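Local atomic coordinates of activating signal cointegrator 1 complex subunit 3 (Homo sapiens, PDB entry 6YXQ), a protein that unwinds duplex DNA in the 3'-5' direction at the cost of ATP, serving repair of alkylated DNA and rescue of stalled ribosomes. Residues A[9-12]-A[13-17]; A[140-143]-A[144-147]; A[164-167]-A[168-171]. One frame throughout, in Å; residues are numbered along the deposited sequence.

Interaction 1 of 3, residues A[9-12]-A[13-17]; sequences RLTG and ALRSF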
ATOM      1  N   ARG A   9       9.529  -5.495   9.294  1.00 81.41           N
ATOM      2  CA  ARG A   9       8.410  -5.957   8.486  1.00 84.22           C
ATOM      3  C   ARG A   9       8.802  -7.191   7.683  1.00 86.33           C
ATOM      4  O   ARG A   9       9.920  -7.289   7.162  1.00 92.71           O
ATOM      5  CB  ARG A   9       7.904  -4.854   7.545  1.00 72.77           C
ATOM      6  CG  ARG A   9       7.451  -3.595   8.276  1.00 78.72           C
ATOM      7  CD  ARG A   9       6.458  -2.786   7.463  1.00 80.55           C
ATOM      8  NE  ARG A   9       5.699  -1.862   8.297  1.00 81.13           N
ATOM      9  CZ  ARG A   9       5.876  -0.545   8.310  1.00 88.01           C
ATOM     10  NH1 ARG A   9       5.134   0.216   9.103  1.00 92.91           N
ATOM     11  NH2 ARG A   9       6.792   0.012   7.531  1.00 93.62           N
ATOM     12  N   LEU A  10       7.855  -8.126   7.588  1.00 81.59           N
ATOM     13  CA  LEU A  10       8.097  -9.380   6.885  1.00 74.88           C
ATOM     14  C   LEU A  10       8.490  -9.134   5.437  1.00 78.78           C
ATOM     15  O   LEU A  10       9.446  -9.732   4.937  1.00 88.56           O
ATOM     16  CB  LEU A  10       6.852 -10.263   6.958  1.00 62.22           C
ATOM     17  CG  LEU A  10       6.838 -11.454   6.006  1.00 61.04           C
ATOM     18  CD1 LEU A  10       7.917 -12.451   6.377  1.00 67.43           C
ATOM     19  CD2 LEU A  10       5.476 -12.104   6.033  1.00 61.59           C
ATOM     20  N   THR A  11       7.749  -8.271   4.741  1.00 71.58           N
ATOM     21  CA  THR A  11       8.094  -7.977   3.355  1.00 71.23           C
ATOM     22  C   THR A  11       9.411  -7.222   3.261  1.00 81.73           C
ATOM     23  O   THR A  11      10.087  -7.276   2.225  1.00 84.79           O
ATOM     24  CB  THR A  11       6.975  -7.184   2.693  1.00 71.82           C
ATOM     25  OG1 THR A  11       6.701  -6.008   3.466  1.00 75.58           O
ATOM     26  CG2 THR A  11       5.727  -8.038   2.614  1.00 63.94           C
ATOM     27  N   GLY A  12       9.796  -6.522   4.328  1.00 70.74           N
ATOM     28  CA  GLY A  12      11.124  -5.939   4.363  1.00 64.58           C
ATOM     29  C   GLY A  12      12.200  -7.003   4.379  1.00 76.94           C
ATOM     30  O   GLY A  12      13.167  -6.945   3.614  1.00 84.96           O
ATOM     31  N   ALA A  13      12.035  -8.004   5.247  1.00 82.96           N
ATOM     32  CA  ALA A  13      12.973  -9.122   5.266  1.00 79.36           C
ATOM     33  C   ALA A  13      12.971  -9.859   3.933  1.00 81.04           C
ATOM     34  O   ALA A  13      14.028 -10.255   3.431  1.00 86.81           O
ATOM     35  CB  ALA A  13      12.631 -10.075   6.408  1.00 50.99           C
ATOM     36  N   LEU A  14      11.790 -10.039   3.343  1.00 74.96           N
ATOM     37  CA  LEU A  14      11.685 -10.736   2.065  1.00 68.43           C
ATOM     38  C   LEU A  14      12.433  -9.988   0.975  1.00 76.46           C
ATOM     39  O   LEU A  14      13.127 -10.600   0.154  1.00 97.42           O
ATOM     40  CB  LEU A  14      10.216 -10.909   1.680  1.00 49.77           C
ATOM     41  CG  LEU A  14       9.545 -12.240   2.022  1.00 59.42           C
ATOM     42  CD1 LEU A  14       9.875 -12.669   3.431  1.00 59.18           C
ATOM     43  CD2 LEU A  14       8.042 -12.151   1.836  1.00 55.06           C
ATOM     44  N   ARG A  15      12.308  -8.660   0.954  1.00 79.52           N
ATOM     45  CA  ARG A  15      13.009  -7.869  -0.049  1.00 85.88           C
ATOM     46  C   ARG A  15      14.512  -7.898   0.184  1.00 90.06           C
ATOM     47  O   ARG A  15      15.292  -7.995  -0.770  1.00 92.38           O
ATOM     48  CB  ARG A  15      12.488  -6.434  -0.037  1.00 91.31           C
ATOM     49  CG  ARG A  15      11.583  -6.095  -1.210  1.00 99.35           C
ATOM     50  CD  ARG A  15      11.033  -4.686  -1.077  1.00 93.68           C
ATOM     51  NE  ARG A  15       9.908  -4.637  -0.147  1.00 96.54           N
ATOM     52  CZ  ARG A  15       8.652  -4.364  -0.491  1.00 87.50           C
ATOM     53  NH1 ARG A  15       8.342  -4.099  -1.753  1.00 78.06           N
ATOM     54  NH2 ARG A  15       7.701  -4.348   0.433  1.00 79.58           N
ATOM     55  N   SER A  16      14.935  -7.827   1.446  1.00 87.53           N
ATOM     56  CA  SER A  16      16.362  -7.825   1.746  1.00 92.51           C
ATOM     57  C   SER A  16      17.024  -9.120   1.299  1.00102.47           C
ATOM     58  O   SER A  16      18.156  -9.107   0.803  1.00119.31           O
ATOM     59  CB  SER A  16      16.584  -7.601   3.243  1.00 93.13           C
ATOM     60  OG  SER A  16      16.280  -6.265   3.610  1.00104.87           O
ATOM     61  N   PHE A  17      16.327 -10.248   1.451  1.00 98.32           N
ATOM     62  CA  PHE A  17      16.949 -11.541   1.192  1.00111.01           C
ATOM     63  C   PHE A  17      17.328 -11.696  -0.276  1.00118.66           C
ATOM     64  O   PHE A  17      18.437 -12.153  -0.589  1.00129.10           O
ATOM     65  CB  PHE A  17      16.018 -12.674   1.628  1.00124.17           C
ATOM     66  CG  PHE A  17      16.435 -14.027   1.127  1.00129.42           C
ATOM     67  CD1 PHE A  17      17.384 -14.771   1.810  1.00125.71           C
ATOM     68  CD2 PHE A  17      15.878 -14.554  -0.029  1.00134.07           C
ATOM     69  CE1 PHE A  17      17.773 -16.015   1.346  1.00135.60           C
ATOM     70  CE2 PHE A  17      16.263 -15.794  -0.500  1.00138.48           C
ATOM     71  CZ  PHE A  17      17.211 -16.528   0.191  1.00142.79           C
TER
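Leu10 meets Leu14, and Thr11 lies beside Arg15, in a local i-to-i+4 contact along the opening turns of helix 10-18, near the N terminus of this ASCC3 fragment. The leucines touch through one methyl each: CD1 of Leu10 comes to 3.5 Å from CD1 of Leu14, the two branches crossing obliquely. With CG of Leu10 trans to its backbone N (chi1 166°), the isobutyl group extends beside the helix and its end approaches the next turn. Thr11 and Arg15 point the same way, and the guanidinium NH2 of Arg15 stands 3.6 Å from Thr11 OG1. The arginine reaches back over the preceding turn because its chain bends at chi3 (-80°).

The stronger polar partners of both lie on ASCC2. Both turn to Asp167 of that chain, whose OD1 takes a hydrogen bond from Thr11 OG1 while OD2 forms a salt bridge with Arg15 NH2. Arg15 NH1 forms a second salt bridge, with Asp96 of ASCC2. One carboxylate thus holds two residues a helical turn apart, and the two aspartates probably balance the charge of the buried guanidinium within the interface.

Underneath runs a regular alpha-helix, started from Arg9 at the N-cap position. Ala13 N bonds to Arg9 O at 2.9 Å and Leu14 N to Leu10 O at 2.9 Å, the repeat continuing with Arg15 and Ser16. The N-H of Leu10, in the first turn, is taken by Asp255 of ASCC2. This helix lies in the region required for ASCC2 binding. On its more exposed side Gly12 O accepts twice, from Ser16 N at 2.9 Å and from Ser16 OG at 3.2 Å, and the two donors approach from opposite faces of the carbonyl plane.

Interaction 2 of 3, residues A[140-143]-A[144-147]; sequences RIIS and HFSQ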
ATOM      1  N   ARG A 140      -7.982  42.839  -4.889  1.00 69.06           N
ATOM      2  CA  ARG A 140      -8.623  43.964  -5.550  1.00 61.92           C
ATOM      3  C   ARG A 140      -9.722  43.480  -6.481  1.00 61.29           C
ATOM      4  O   ARG A 140     -10.833  44.019  -6.470  1.00 61.71           O
ATOM      5  CB  ARG A 140      -7.589  44.790  -6.319  1.00 63.56           C
ATOM      6  CG  ARG A 140      -6.947  45.913  -5.514  1.00 70.42           C
ATOM      7  CD  ARG A 140      -6.252  46.925  -6.415  1.00 87.89           C
ATOM      8  NE  ARG A 140      -5.164  46.317  -7.180  1.00109.78           N
ATOM      9  CZ  ARG A 140      -3.925  46.142  -6.725  1.00109.29           C
ATOM     10  NH1 ARG A 140      -3.599  46.530  -5.498  1.00108.13           N
ATOM     11  NH2 ARG A 140      -3.011  45.573  -7.500  1.00104.79           N
ATOM     12  N   ILE A 141      -9.436  42.443  -7.275  1.00 57.16           N
ATOM     13  CA  ILE A 141     -10.440  41.924  -8.205  1.00 56.75           C
ATOM     14  C   ILE A 141     -11.640  41.361  -7.447  1.00 72.97           C
ATOM     15  O   ILE A 141     -12.796  41.681  -7.751  1.00 77.98           O
ATOM     16  CB  ILE A 141      -9.822  40.865  -9.133  1.00 56.96           C
ATOM     17  CG1 ILE A 141      -8.973  41.531 -10.206  1.00 51.47           C
ATOM     18  CG2 ILE A 141     -10.910  40.024  -9.784  1.00 57.11           C
ATOM     19  CD1 ILE A 141      -8.384  40.542 -11.195  1.00 53.42           C
ATOM     20  N   ILE A 142     -11.383  40.513  -6.447  1.00 66.81           N
ATOM     21  CA  ILE A 142     -12.477  39.850  -5.737  1.00 58.75           C
ATOM     22  C   ILE A 142     -13.324  40.859  -4.972  1.00 75.45           C
ATOM     23  O   ILE A 142     -14.515  40.625  -4.723  1.00 73.59           O
ATOM     24  CB  ILE A 142     -11.927  38.752  -4.805  1.00 53.43           C
ATOM     25  CG1 ILE A 142     -11.166  37.694  -5.607  1.00 52.29           C
ATOM     26  CG2 ILE A 142     -13.051  38.074  -4.053  1.00 47.39           C
ATOM     27  CD1 ILE A 142     -12.039  36.904  -6.545  1.00 57.87           C
ATOM     28  N   SER A 143     -12.744  42.003  -4.600  1.00 83.66           N
ATOM     29  CA  SER A 143     -13.523  43.031  -3.923  1.00 63.59           C
ATOM     30  C   SER A 143     -14.679  43.546  -4.773  1.00 72.18           C
ATOM     31  O   SER A 143     -15.556  44.234  -4.240  1.00 83.47           O
ATOM     32  CB  SER A 143     -12.612  44.188  -3.513  1.00 62.59           C
ATOM     33  OG  SER A 143     -12.292  45.010  -4.621  1.00 73.96           O
ATOM     34  N   HIS A 144     -14.706  43.228  -6.068  1.00 70.98           N
ATOM     35  CA  HIS A 144     -15.826  43.568  -6.934  1.00 69.42           C
ATOM     36  C   HIS A 144     -16.832  42.429  -7.075  1.00 73.96           C
ATOM     37  O   HIS A 144     -17.913  42.641  -7.634  1.00 70.07           O
ATOM     38  CB  HIS A 144     -15.319  43.975  -8.323  1.00 64.44           C
ATOM     39  CG  HIS A 144     -14.443  45.190  -8.317  1.00 76.59           C
ATOM     40  ND1 HIS A 144     -14.876  46.419  -8.765  1.00 86.32           N
ATOM     41  CD2 HIS A 144     -13.158  45.365  -7.927  1.00 78.29           C
ATOM     42  CE1 HIS A 144     -13.899  47.300  -8.647  1.00 87.74           C
ATOM     43  NE2 HIS A 144     -12.845  46.685  -8.142  1.00 83.11           N
ATOM     44  N   PHE A 145     -16.509  41.232  -6.593  1.00 74.04           N
ATOM     45  CA  PHE A 145     -17.459  40.133  -6.680  1.00 73.72           C
ATOM     46  C   PHE A 145     -18.594  40.376  -5.703  1.00 79.85           C
ATOM     47  O   PHE A 145     -18.382  40.846  -4.582  1.00 91.42           O
ATOM     48  CB  PHE A 145     -16.793  38.783  -6.364  1.00 56.38           C
ATOM     49  CG  PHE A 145     -15.951  38.215  -7.486  1.00 53.13           C
ATOM     50  CD1 PHE A 145     -15.272  39.042  -8.369  1.00 55.22           C
ATOM     51  CD2 PHE A 145     -15.800  36.845  -7.621  1.00 58.91           C
ATOM     52  CE1 PHE A 145     -14.487  38.513  -9.377  1.00 60.05           C
ATOM     53  CE2 PHE A 145     -15.015  36.312  -8.627  1.00 62.00           C
ATOM     54  CZ  PHE A 145     -14.358  37.146  -9.504  1.00 62.75           C
ATOM     55  N   SER A 146     -19.808  40.087  -6.148  1.00 87.12           N
ATOM     56  CA  SER A 146     -20.852  39.791  -5.191  1.00 73.73           C
ATOM     57  C   SER A 146     -20.677  38.366  -4.698  1.00 85.01           C
ATOM     58  O   SER A 146     -19.952  37.557  -5.290  1.00103.73           O
ATOM     59  CB  SER A 146     -22.231  39.969  -5.812  1.00 75.80           C
ATOM     60  OG  SER A 146     -22.491  38.937  -6.743  1.00 77.71           O
ATOM     61  N   GLN A 147     -21.356  38.063  -3.593  1.00 88.40           N
ATOM     62  CA  GLN A 147     -21.132  36.777  -2.949  1.00108.43           C
ATOM     63  C   GLN A 147     -21.772  35.632  -3.733  1.00104.99           C
ATOM     64  O   GLN A 147     -21.249  34.506  -3.733  1.00115.10           O
ATOM     65  CB  GLN A 147     -21.615  36.827  -1.491  1.00125.33           C
ATOM     66  CG  GLN A 147     -20.895  35.745  -0.771  1.00146.33           C
ATOM     67  CD  GLN A 147     -21.320  34.419  -1.272  1.00158.44           C
ATOM     68  OE1 GLN A 147     -22.494  34.074  -1.313  1.00171.35           O
ATOM     69  NE2 GLN A 147     -20.370  33.729  -1.823  1.00153.74           N
TER
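The Phe145 ring receives Ile142 on one face, and this is the close-packed half of a local contact where helix 128-142 gives way to the loop before helix 147-163. Ile142 CD1 sits over the ring as a CH-pi contact, 3.8 Å from the centroid and 14° off the ring normal, displaced toward the rim. On the same ring, CE1 approaches the branch methyl CG2 of Ile141 at 3.9 Å, the two side chains running alongside one another. Ile141 is buried against Leu58, Ile70, Leu74 and Phe102 of three other helices, and Phe145 also touches Leu58, so the ring extends an apolar cluster of the helical bundle. Replacing Phe145 by alanine would remove the ring, which would probably leave Ile142 CD1 without its aromatic cover and open a gap beside Leu58.

The backbone makes the reversal as a type I beta turn from Ile142 to Phe145, with Phe145 N bonded to Ile142 O at 2.8 Å. One residue earlier, His144 N bonds to Ile141 O at 3.0 Å.

The other side is more polar and more open to solvent. Exposed Ser143 turns its OG back onto Arg140 O at 2.6 Å, its chi1 of 77° placing the hydroxyl between backbone N and carbonyl carbon. His144 brings its CD2 edge toward the same carbonyl oxygen, which lies in the plane of the imidazole. The Arg140 guanidinium leads away to a salt bridge with Asp73 on helix 64-85, while Ser146, at the N-cap of helix 147-163, accepts a hydrogen bond at OG from Asp149 N.

Interaction 3 of 3, residues A[164-167]-A[168-171]; sequences RVFF and GKNL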
ATOM      1  N   ARG A 164     -12.864  16.026 -13.943  1.00 86.78           N
ATOM      2  CA  ARG A 164     -11.663  15.283 -14.307  1.00 81.57           C
ATOM      3  C   ARG A 164     -11.945  13.788 -14.284  1.00 81.02           C
ATOM      4  O   ARG A 164     -12.631  13.285 -13.392  1.00 98.55           O
ATOM      5  CB  ARG A 164     -10.513  15.603 -13.344  1.00 86.50           C
ATOM      6  CG  ARG A 164     -10.132  17.076 -13.246  1.00 91.40           C
ATOM      7  CD  ARG A 164      -8.722  17.239 -12.681  1.00109.55           C
ATOM      8  NE  ARG A 164      -8.576  18.424 -11.835  1.00120.76           N
ATOM      9  CZ  ARG A 164      -8.194  19.621 -12.275  1.00112.12           C
ATOM     10  NH1 ARG A 164      -7.920  19.808 -13.562  1.00109.07           N
ATOM     11  NH2 ARG A 164      -8.088  20.634 -11.425  1.00 95.75           N
ATOM     12  N   VAL A 165     -11.416  13.071 -15.270  1.00 78.71           N
ATOM     13  CA  VAL A 165     -11.602  11.627 -15.364  1.00 88.15           C
ATOM     14  C   VAL A 165     -10.246  10.943 -15.247  1.00 93.32           C
ATOM     15  O   VAL A 165      -9.269  11.365 -15.879  1.00 87.39           O
ATOM     16  CB  VAL A 165     -12.315  11.225 -16.668  1.00 84.59           C
ATOM     17  CG1 VAL A 165     -13.779  11.632 -16.605  1.00 83.29           C
ATOM     18  CG2 VAL A 165     -11.629  11.848 -17.869  1.00 89.11           C
ATOM     19  N   PHE A 166     -10.193   9.899 -14.421  1.00 88.09           N
ATOM     20  CA  PHE A 166      -9.011   9.072 -14.242  1.00 81.77           C
ATOM     21  C   PHE A 166      -9.478   7.641 -14.027  1.00 93.69           C
ATOM     22  O   PHE A 166     -10.647   7.398 -13.712  1.00 92.65           O
ATOM     23  CB  PHE A 166      -8.154   9.548 -13.062  1.00 75.95           C
ATOM     24  CG  PHE A 166      -8.886   9.566 -11.751  1.00 75.55           C
ATOM     25  CD1 PHE A 166      -9.698  10.632 -11.414  1.00 64.35           C
ATOM     26  CD2 PHE A 166      -8.758   8.516 -10.854  1.00 82.09           C
ATOM     27  CE1 PHE A 166     -10.371  10.652 -10.213  1.00 78.44           C
ATOM     28  CE2 PHE A 166      -9.426   8.526  -9.647  1.00 72.88           C
ATOM     29  CZ  PHE A 166     -10.234   9.595  -9.326  1.00 88.02           C
ATOM     30  N   PHE A 167      -8.559   6.689 -14.206  1.00 95.76           N
ATOM     31  CA  PHE A 167      -8.930   5.280 -14.124  1.00 89.63           C
ATOM     32  C   PHE A 167      -9.415   4.924 -12.727  1.00 93.41           C
ATOM     33  O   PHE A 167      -8.761   5.242 -11.729  1.00 98.02           O
ATOM     34  CB  PHE A 167      -7.757   4.376 -14.493  1.00 95.07           C
ATOM     35  CG  PHE A 167      -8.007   2.925 -14.181  1.00103.08           C
ATOM     36  CD1 PHE A 167      -8.666   2.111 -15.088  1.00110.06           C
ATOM     37  CD2 PHE A 167      -7.608   2.383 -12.969  1.00102.53           C
ATOM     38  CE1 PHE A 167      -8.911   0.781 -14.800  1.00106.09           C
ATOM     39  CE2 PHE A 167      -7.860   1.058 -12.672  1.00101.77           C
ATOM     40  CZ  PHE A 167      -8.506   0.254 -13.592  1.00103.21           C
ATOM     41  N   GLY A 168     -10.547   4.225 -12.665  1.00 97.04           N
ATOM     42  CA  GLY A 168     -11.114   3.815 -11.393  1.00 87.22           C
ATOM     43  C   GLY A 168     -11.701   4.942 -10.577  1.00 80.10           C
ATOM     44  O   GLY A 168     -11.793   4.828  -9.352  1.00 82.52           O
ATOM     45  N   LYS A 169     -12.117   6.031 -11.230  1.00 95.01           N
ATOM     46  CA  LYS A 169     -12.579   7.214 -10.509  1.00 92.21           C
ATOM     47  C   LYS A 169     -13.890   6.944  -9.782  1.00 96.76           C
ATOM     48  O   LYS A 169     -14.031   7.271  -8.598  1.00112.75           O
ATOM     49  CB  LYS A 169     -12.729   8.386 -11.477  1.00 95.05           C
ATOM     50  CG  LYS A 169     -13.633   9.505 -10.984  1.00 99.66           C
ATOM     51  CD  LYS A 169     -13.577  10.704 -11.922  1.00 97.37           C
ATOM     52  CE  LYS A 169     -14.965  11.207 -12.293  1.00 97.00           C
ATOM     53  NZ  LYS A 169     -15.445  12.261 -11.361  1.00102.72           N
ATOM     54  N   ASN A 170     -14.859   6.347 -10.471  1.00 96.01           N
ATOM     55  CA  ASN A 170     -16.170   6.099  -9.885  1.00107.27           C
ATOM     56  C   ASN A 170     -16.222   4.834  -9.041  1.00110.66           C
ATOM     57  O   ASN A 170     -17.295   4.500  -8.527  1.00106.79           O
ATOM     58  CB  ASN A 170     -17.227   6.021 -10.988  1.00120.26           C
ATOM     59  CG  ASN A 170     -17.098   7.141 -11.995  1.00130.65           C
ATOM     60  OD1 ASN A 170     -16.888   8.300 -11.628  1.00129.96           O
ATOM     61  ND2 ASN A 170     -17.220   6.804 -13.275  1.00131.78           N
ATOM     62  N   LEU A 171     -15.103   4.134  -8.878  1.00116.48           N
ATOM     63  CA  LEU A 171     -15.099   2.861  -8.170  1.00111.41           C
ATOM     64  C   LEU A 171     -15.304   3.059  -6.674  1.00108.26           C
ATOM     65  O   LEU A 171     -14.923   4.081  -6.097  1.00113.39           O
ATOM     66  CB  LEU A 171     -13.786   2.122  -8.409  1.00102.56           C
ATOM     67  CG  LEU A 171     -13.724   1.225  -9.644  1.00101.49           C
ATOM     68  CD1 LEU A 171     -12.635   0.192  -9.470  1.00 93.67           C
ATOM     69  CD2 LEU A 171     -15.068   0.559  -9.913  1.00101.99           C
TER
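Phe166 O accepts a weak hydrogen bond from Lys169 N, 3.2 Å away and bent to 127° at the hydrogen, which closes a type II beta turn over Phe166 to Lys169. Gly168 occupies the third position of the turn with a positive phi of 71°, a conformation that by itself favours glycine. The turn lies in the loop after helix 147-163.

Side chains pack across the turn as well. Lys169 lays its aliphatic chain across the Phe166 ring at about a right angle, and CB sits centrally over one face in a CH-pi contact, 3.5 Å from the centroid. Phe166 presents that face because its CG stands between backbone N and carbonyl carbon (chi1 58°). Farther along, Lys169 CG lies 3.5 Å from Phe166 CE1. The chain then bends at chi3 and chi4, passing Arg164 O, and its ammonium NZ hydrogen-bonds to Gly162 O in the last turn of helix 147-163.

The loop belongs to the ASCC2-binding region: Arg125 of the ASCC2 chain packs on Phe166 and donates to Lys169 O, while Arg133 of that chain packs on Phe167. Within the turn, Gly168 N lies over one face of the Phe167 ring, 3.2 Å from Phe167 CG, a closeness that comes largely from the chain linkage.

From the N terminus the chain first builds interaction 1, two turns of helix 10-18, then passes through the helical bundle to interaction 2, where helix 128-142 ends, and finally reaches interaction 3, in the loop after helix 147-163. All three join neighbouring residues, so they follow in series without nesting or crossing, and none closes a long loop. Interactions 1 and 2 lie on opposite sides of the chain's centre, their centres 57 Å apart. Helix 147-163 spans the gap between interactions 2 and 3, whose nearest atoms are about 17 Å apart. ASCC2 touches interactions 1 and 3, whereas no other chain of the assembly touches interaction 2, which packs against helices of its own chain.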